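Local coordinates for protein malate dehydrogenase (Pyrococcus horikoshii, PDB 1V9N) that catalyses the NAD-dependent oxidation of (S)-malate to oxaloacetate, a step of the tricarboxylic acid cycle, at residues 147-151 with 251-257; 166-171 with 183-188. One frame throughout, in Å; residues are numbered along the deposited sequence.

In the fold
Contacts 1 and 2 have centres about 10 Å apart and meet around one mixed sheet, in which strands 144-149, 170-174 and 181-185 lie side by side, each antiparallel to the next. Along the chain the order is 147-151, 166-171, 183-188, 251-257, so the hairpin of contact 2 is laid down between the two halves of contact 1. Contact 1 packs helix 242-258 against strand 144-149; contact 2 pairs strand 170-174 with 181-185, outermost on that side within this chain. Asn168 ND2 probably donates a hydrogen bond to Asp253 OD2, 3.1 Å away, tying contact 2 to contact 1. Both touch the same NADPH and the second subunit, so sheet, helix, cofactor site and dimer come together here.

Contact 1: residues 147-151 with 251-257; sequences SMTNS and MVDILSG. With NDP (NADPH dihydro-nicotinamide-adenine-dinucleotide phosphate), chain B.
Met148, a selenomethionine, reaches from strand 144-149 to helix 242-258 and rests on Val252, Leu255 and Met251. Its CG stands anti to the carbonyl carbon (chi1 -58°) and the chain runs on extended, which carries the selenium to the helix: SE lies 3.9 Å from Leu255 CD1, and the CE methyl meets Met251 CE at 4.0 Å with the two chains at about a right angle. Val252 fills in nearer the strand, its CG1 4.0 Å from Met148 CB. Val252 CG1 also lies 3.3 Å from Thr149 O. Strand and helix axes run nearly perpendicular, 93° apart.

Asn150, just past the strand, supplies the polar half. Its ND2 donates to Asp253 OD1 over 3.2 Å, with the acceptor close to the amide plane, although that plane and the carboxylate are turned 63° against each other. Both groups have further holds: Asn150 OD1 takes the backbone N of Cys279, and Asp253 OD2 bonds Ser265 OG. The rotation of this buried amide is therefore fixed from both ends. Beyond it, Ser151 CB comes within 3.5 Å of O7N of the NADPH carboxamide. The chemistry is thus divided: an apolar patch between strand and helix, and a buried amide-carboxylate hydrogen bond where the chain leaves the strand towards the cofactor.

Contact 2: residues 166-171 with 183-188; sequences GTNPIA and LDMATS. With NDP (NADPH dihydro-nicotinamide-adenine-dinucleotide phosphate), chain B.
Ile170 lays its CD1 methyl against CG2 of Thr187, 3.8 Å away, the two side chains crossing at about a right angle. Ile170 belongs to the beta hairpin of strands 170-174 and 181-185; Thr187 follows the second strand. Ile170 and Met185 form an antiparallel hydrogen-bonded pair: Ile170 N reaches Met185 O at 2.8 Å, and Met185 N returns a bond to Ile170 O. Past the paired strands, the two segments stay joined through Thr187, whose N bonds Thr167 O. With OG1 between the backbone N and the carbonyl carbon (chi1 47°), OG1 donates to Asn168 O over 2.8 Å, well above that carbonyl's plane, and accepts from a water also held by Gly166 O. Replacing Thr187 with an alanine would probably leave Asn168 O and this water without their hydroxyl partner and open a gap beside Ile170 CD1.

The hairpin also walls the NADPH site. Pro169 CD comes within 3.6 Å of nicotinamide C4N. Asp184, its CG swung opposite the backbone N (chi1 -172°), turns its carboxylate to the nicotinamide ribose, where OD2 accepts a hydrogen bond from O3D at 2.7 Å. Lys244 of the second subunit bonds Ala186 O and Ser188 O. Ala186 N donates to phosphate oxygen O1N of NADPH over 2.8 Å, the N-H...O angle almost straight at 175°.

Contact 1: residues 147-151 with 251-257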
loop_
_atom_site.group_PDB
_atom_site.type_symbol
_atom_site.label_atom_id
_atom_site.label_comp_id
_atom_site.label_asym_id
_atom_site.label_seq_id
_atom_site.Cartn_x
_atom_site.Cartn_y
_atom_site.Cartn_z
ATOM N N SER A 147 3.715 9.156 -1.547
ATOM C CA SER A 147 3.113 10.111 -0.632
ATOM C C SER A 147 1.801 9.583 -0.080
ATOM O O SER A 147 1.051 8.906 -0.776
ATOM C CB SER A 147 2.871 11.453 -1.316
ATOM O OG SER A 147 2.410 12.393 -0.362
HETATM N N MSE A 148 1.541 9.896 1.185
HETATM C CA MSE A 148 0.325 9.478 1.868
HETATM C C MSE A 148 -0.068 10.605 2.805
HETATM O O MSE A 148 0.757 11.466 3.141
HETATM C CB MSE A 148 0.569 8.236 2.730
HETATM C CG MSE A 148 1.093 7.011 2.017
HETATM SE SE MSE A 148 1.602 5.662 3.341
HETATM C CE MSE A 148 2.771 4.597 2.213
ATOM N N THR A 149 -1.324 10.581 3.236
ATOM C CA THR A 149 -1.844 11.575 4.159
ATOM C C THR A 149 -3.079 10.998 4.841
ATOM O O THR A 149 -3.812 10.208 4.246
ATOM C CB THR A 149 -2.257 12.875 3.426
ATOM O OG1 THR A 149 -2.699 13.842 4.385
ATOM C CG2 THR A 149 -3.394 12.604 2.435
ATOM N N ASN A 150 -3.299 11.364 6.097
ATOM C CA ASN A 150 -4.485 10.890 6.777
ATOM C C ASN A 150 -5.519 11.996 6.576
ATOM O O ASN A 150 -5.247 12.988 5.885
ATOM C CB ASN A 150 -4.211 10.611 8.264
ATOM C CG ASN A 150 -3.731 11.826 9.020
ATOM O OD1 ASN A 150 -3.713 12.939 8.498
ATOM N ND2 ASN A 150 -3.346 11.619 10.271
ATOM N N SER A 151 -6.706 11.832 7.143
ATOM C CA SER A 151 -7.737 12.843 6.963
ATOM C C SER A 151 -8.813 12.746 8.029
ATOM O O SER A 151 -8.660 12.034 9.021
ATOM C CB SER A 151 -8.371 12.690 5.580
ATOM O OG SER A 151 -9.029 11.437 5.464
HETATM N N MSE A 251 -2.287 1.637 7.835
HETATM C CA MSE A 251 -0.885 1.759 7.464
HETATM C C MSE A 251 -0.583 3.241 7.282
HETATM O O MSE A 251 0.407 3.753 7.798
HETATM C CB MSE A 251 -0.619 1.010 6.153
HETATM C CG MSE A 251 0.783 1.201 5.599
HETATM SE SE MSE A 251 1.072 0.174 3.975
HETATM C CE MSE A 251 0.381 1.435 2.710
ATOM N N VAL A 252 -1.454 3.933 6.553
ATOM C CA VAL A 252 -1.281 5.361 6.314
ATOM C C VAL A 252 -1.224 6.164 7.618
ATOM O O VAL A 252 -0.347 7.014 7.789
ATOM C CB VAL A 252 -2.423 5.923 5.441
ATOM C CG1 VAL A 252 -2.333 7.445 5.375
ATOM C CG2 VAL A 252 -2.356 5.329 4.054
ATOM N N ASP A 253 -2.158 5.900 8.530
ATOM C CA ASP A 253 -2.200 6.614 9.809
ATOM C C ASP A 253 -1.001 6.287 10.698
ATOM O O ASP A 253 -0.524 7.132 11.452
ATOM C CB ASP A 253 -3.491 6.288 10.569
ATOM C CG ASP A 253 -4.501 7.425 10.527
ATOM O OD1 ASP A 253 -4.107 8.594 10.742
ATOM O OD2 ASP A 253 -5.692 7.148 10.299
ATOM N N ILE A 254 -0.521 5.054 10.619
ATOM C CA ILE A 254 0.621 4.647 11.419
ATOM C C ILE A 254 1.881 5.353 10.910
ATOM O O ILE A 254 2.672 5.868 11.699
ATOM C CB ILE A 254 0.808 3.111 11.362
ATOM C CG1 ILE A 254 -0.351 2.428 12.094
ATOM C CG2 ILE A 254 2.145 2.710 11.985
ATOM C CD1 ILE A 254 -0.371 0.908 11.954
ATOM N N LEU A 255 2.046 5.400 9.590
ATOM C CA LEU A 255 3.217 6.040 8.993
ATOM C C LEU A 255 3.151 7.563 9.046
ATOM O O LEU A 255 4.181 8.235 9.126
ATOM C CB LEU A 255 3.390 5.571 7.542
ATOM C CG LEU A 255 3.712 4.078 7.374
ATOM C CD1 LEU A 255 3.725 3.707 5.892
ATOM C CD2 LEU A 255 5.056 3.768 8.011
ATOM N N SER A 256 1.938 8.103 9.012
ATOM C CA SER A 256 1.736 9.544 9.044
ATOM C C SER A 256 1.478 10.104 10.441
ATOM O O SER A 256 2.308 10.812 10.997
ATOM C CB SER A 256 0.557 9.928 8.141
ATOM O OG SER A 256 0.783 9.533 6.799
ATOM N N GLY A 257 0.313 9.781 10.995
ATOM C CA GLY A 257 -0.075 10.302 12.294
ATOM C C GLY A 257 0.612 9.784 13.540
ATOM O O GLY A 257 1.009 10.581 14.394
HETATM P PA NDP B . -9.574 6.790 -8.686
HETATM O O1A NDP B . -10.026 7.888 -9.506
HETATM O O2A NDP B . -10.390 5.548 -8.447
HETATM O O5B NDP B . -8.099 6.352 -9.253
HETATM C C5B NDP B . -7.341 5.294 -8.637
HETATM C C4B NDP B . -6.021 5.217 -9.427
HETATM O O4B NDP B . -6.254 4.206 -10.423
HETATM C C3B NDP B . -5.558 6.438 -10.172
HETATM O O3B NDP B . -4.103 6.500 -10.068
HETATM C C2B NDP B . -5.979 6.267 -11.588
HETATM O O2B NDP B . -5.236 6.974 -12.596
HETATM C C1B NDP B . -5.976 4.774 -11.702
HETATM N N9A NDP B . -7.010 4.206 -12.611
HETATM C C8A NDP B . -8.355 4.620 -12.822
HETATM N N7A NDP B . -8.957 3.843 -13.693
HETATM C C5A NDP B . -8.042 2.905 -14.077
HETATM C C6A NDP B . -8.054 1.787 -14.971
HETATM N N6A NDP B . -9.166 1.482 -15.650
HETATM N N1A NDP B . -6.919 1.021 -15.130
HETATM C C2A NDP B . -5.775 1.324 -14.435
HETATM N N3A NDP B . -5.664 2.351 -13.567
HETATM C C4A NDP B . -6.841 3.112 -13.430
HETATM O O3 NDP B . -9.092 7.239 -7.259
HETATM P PN NDP B . -9.705 7.879 -5.943
HETATM O O1N NDP B . -9.468 6.895 -4.892
HETATM O O2N NDP B . -11.128 8.157 -6.338
HETATM O O5D NDP B . -8.821 9.195 -5.806
HETATM C C5D NDP B . -9.391 10.497 -5.490
HETATM C C4D NDP B . -8.258 11.592 -5.417
HETATM O O4D NDP B . -8.428 12.264 -4.182
HETATM C C3D NDP B . -6.792 11.091 -5.412
HETATM O O3D NDP B . -6.025 11.959 -6.257
HETATM C C2D NDP B . -6.361 11.110 -3.956
HETATM O O2D NDP B . -4.967 11.297 -3.830
HETATM C C1D NDP B . -7.229 12.272 -3.404
HETATM N N1N NDP B . -7.590 12.132 -1.968
HETATM C C2N NDP B . -7.054 13.111 -1.084
HETATM C C3N NDP B . -7.411 12.989 0.321
HETATM C C7N NDP B . -6.899 13.972 1.282
HETATM O O7N NDP B . -7.163 13.939 2.490
HETATM N N7N NDP B . -6.089 14.983 0.865
HETATM C C4N NDP B . -8.267 11.915 0.714
HETATM C C5N NDP B . -8.774 10.968 -0.166
HETATM C C6N NDP B . -8.442 11.075 -1.514
HETATM P P2B NDP B . -5.664 8.296 -13.290
HETATM O O1X NDP B . -5.293 8.044 -14.691
HETATM O O2X NDP B . -4.897 9.445 -12.717
HETATM O O3X NDP B . -7.166 8.504 -13.123
#

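Contact 2: residues 166-171 with 183-188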
loop_
_atom_site.group_PDB
_atom_site.type_symbol
_atom_site.label_atom_id
_atom_site.label_comp_id
_atom_site.label_asym_id
_atom_site.label_seq_id
_atom_site.Cartn_x
_atom_site.Cartn_y
_atom_site.Cartn_z
ATOM N N GLY A 166 -9.787 7.457 8.119
ATOM C CA GLY A 166 -9.768 8.445 7.055
ATOM C C GLY A 166 -9.726 7.774 5.695
ATOM O O GLY A 166 -9.492 6.570 5.602
ATOM N N THR A 167 -9.962 8.541 4.637
ATOM C CA THR A 167 -9.924 7.997 3.287
ATOM C C THR A 167 -8.463 7.802 2.867
ATOM O O THR A 167 -8.161 7.288 1.788
ATOM C CB THR A 167 -10.678 8.913 2.309
ATOM O OG1 THR A 167 -10.335 10.281 2.561
ATOM C CG2 THR A 167 -12.183 8.731 2.487
ATOM N N ASN A 168 -7.581 8.228 3.763
ATOM C CA ASN A 168 -6.130 8.099 3.654
ATOM C C ASN A 168 -5.591 7.520 2.353
ATOM O O ASN A 168 -5.401 6.313 2.225
ATOM C CB ASN A 168 -5.657 7.261 4.838
ATOM C CG ASN A 168 -6.188 7.791 6.155
ATOM O OD1 ASN A 168 -6.754 8.884 6.205
ATOM N ND2 ASN A 168 -6.001 7.035 7.227
ATOM N N PRO A 169 -5.295 8.392 1.379
ATOM C CA PRO A 169 -4.782 7.944 0.087
ATOM C C PRO A 169 -3.321 7.517 0.087
ATOM O O PRO A 169 -2.561 7.822 1.013
ATOM C CB PRO A 169 -5.029 9.157 -0.807
ATOM C CG PRO A 169 -4.727 10.295 0.119
ATOM C CD PRO A 169 -5.408 9.862 1.423
ATOM N N ILE A 170 -2.955 6.792 -0.965
ATOM C CA ILE A 170 -1.599 6.318 -1.181
ATOM C C ILE A 170 -1.256 6.645 -2.625
ATOM O O ILE A 170 -2.040 6.363 -3.530
ATOM C CB ILE A 170 -1.479 4.793 -1.013
ATOM C CG1 ILE A 170 -1.765 4.399 0.435
ATOM C CG2 ILE A 170 -0.088 4.341 -1.451
ATOM C CD1 ILE A 170 -1.785 2.896 0.669
ATOM N N ALA A 171 -0.091 7.243 -2.843
ATOM C CA ALA A 171 0.324 7.579 -4.194
ATOM C C ALA A 171 1.772 7.183 -4.450
ATOM O O ALA A 171 2.631 7.345 -3.583
ATOM C CB ALA A 171 0.145 9.075 -4.440
ATOM N N LEU A 183 0.123 6.129 -9.570
ATOM C CA LEU A 183 -0.964 5.521 -8.827
ATOM C C LEU A 183 -1.302 6.578 -7.782
ATOM O O LEU A 183 -0.406 7.129 -7.143
ATOM C CB LEU A 183 -0.500 4.238 -8.132
ATOM C CG LEU A 183 -1.463 3.606 -7.113
ATOM C CD1 LEU A 183 -2.767 3.215 -7.810
ATOM C CD2 LEU A 183 -0.812 2.379 -6.485
ATOM N N ASP A 184 -2.584 6.884 -7.637
ATOM C CA ASP A 184 -3.028 7.864 -6.651
ATOM C C ASP A 184 -4.444 7.440 -6.295
ATOM O O ASP A 184 -5.376 7.685 -7.053
ATOM C CB ASP A 184 -3.008 9.280 -7.240
ATOM C CG ASP A 184 -3.268 10.341 -6.188
ATOM O OD1 ASP A 184 -3.407 9.957 -5.004
ATOM O OD2 ASP A 184 -3.332 11.541 -6.534
HETATM N N MSE A 185 -4.592 6.812 -5.131
HETATM C CA MSE A 185 -5.877 6.268 -4.707
HETATM C C MSE A 185 -6.211 6.395 -3.227
HETATM O O MSE A 185 -5.336 6.282 -2.366
HETATM C CB MSE A 185 -5.893 4.779 -5.044
HETATM C CG MSE A 185 -4.644 4.088 -4.482
HETATM SE SE MSE A 185 -4.615 2.168 -4.423
HETATM C CE MSE A 185 -5.435 1.916 -2.686
ATOM N N ALA A 186 -7.489 6.600 -2.930
ATOM C CA ALA A 186 -7.930 6.653 -1.545
ATOM C C ALA A 186 -8.006 5.176 -1.156
ATOM O O ALA A 186 -8.238 4.327 -2.017
ATOM C CB ALA A 186 -9.296 7.288 -1.452
ATOM N N THR A 187 -7.798 4.856 0.116
ATOM C CA THR A 187 -7.862 3.465 0.546
ATOM C C THR A 187 -9.301 3.024 0.823
ATOM O O THR A 187 -9.556 1.892 1.252
ATOM C CB THR A 187 -6.969 3.216 1.786
ATOM O OG1 THR A 187 -7.195 4.235 2.764
ATOM C CG2 THR A 187 -5.500 3.233 1.383
ATOM N N SER A 188 -10.236 3.933 0.578
ATOM C CA SER A 188 -11.654 3.646 0.738
ATOM C C SER A 188 -12.116 3.386 -0.692
ATOM O O SER A 188 -11.391 3.714 -1.637
ATOM C CB SER A 188 -12.388 4.859 1.324
ATOM O OG SER A 188 -12.202 6.013 0.517
HETATM P PA NDP B . -9.574 6.790 -8.686
HETATM O O1A NDP B . -10.026 7.888 -9.506
HETATM O O2A NDP B . -10.390 5.548 -8.447
HETATM O O5B NDP B . -8.099 6.352 -9.253
HETATM C C5B NDP B . -7.341 5.294 -8.637
HETATM C C4B NDP B . -6.021 5.217 -9.427
HETATM O O4B NDP B . -6.254 4.206 -10.423
HETATM C C3B NDP B . -5.558 6.438 -10.172
HETATM O O3B NDP B . -4.103 6.500 -10.068
HETATM C C2B NDP B . -5.979 6.267 -11.588
HETATM O O2B NDP B . -5.236 6.974 -12.596
HETATM C C1B NDP B . -5.976 4.774 -11.702
HETATM N N9A NDP B . -7.010 4.206 -12.611
HETATM C C8A NDP B . -8.355 4.620 -12.822
HETATM N N7A NDP B . -8.957 3.843 -13.693
HETATM C C5A NDP B . -8.042 2.905 -14.077
HETATM C C6A NDP B . -8.054 1.787 -14.971
HETATM N N6A NDP B . -9.166 1.482 -15.650
HETATM N N1A NDP B . -6.919 1.021 -15.130
HETATM C C2A NDP B . -5.775 1.324 -14.435
HETATM N N3A NDP B . -5.664 2.351 -13.567
HETATM C C4A NDP B . -6.841 3.112 -13.430
HETATM O O3 NDP B . -9.092 7.239 -7.259
HETATM P PN NDP B . -9.705 7.879 -5.943
HETATM O O1N NDP B . -9.468 6.895 -4.892
HETATM O O2N NDP B . -11.128 8.157 -6.338
HETATM O O5D NDP B . -8.821 9.195 -5.806
HETATM C C5D NDP B . -9.391 10.497 -5.490
HETATM C C4D NDP B . -8.258 11.592 -5.417
HETATM O O4D NDP B . -8.428 12.264 -4.182
HETATM C C3D NDP B . -6.792 11.091 -5.412
HETATM O O3D NDP B . -6.025 11.959 -6.257
HETATM C C2D NDP B . -6.361 11.110 -3.956
HETATM O O2D NDP B . -4.967 11.297 -3.830
HETATM C C1D NDP B . -7.229 12.272 -3.404
HETATM N N1N NDP B . -7.590 12.132 -1.968
HETATM C C2N NDP B . -7.054 13.111 -1.084
HETATM C C3N NDP B . -7.411 12.989 0.321
HETATM C C7N NDP B . -6.899 13.972 1.282
HETATM O O7N NDP B . -7.163 13.939 2.490
HETATM N N7N NDP B . -6.089 14.983 0.865
HETATM C C4N NDP B . -8.267 11.915 0.714
HETATM C C5N NDP B . -8.774 10.968 -0.166
HETATM C C6N NDP B . -8.442 11.075 -1.514
HETATM P P2B NDP B . -5.664 8.296 -13.290
HETATM O O1X NDP B . -5.293 8.044 -14.691
HETATM O O2X NDP B . -4.897 9.445 -12.717
HETATM O O3X NDP B . -7.166 8.504 -13.123
HETATM O O HOH W 1 -9.788 4.456 4.148
#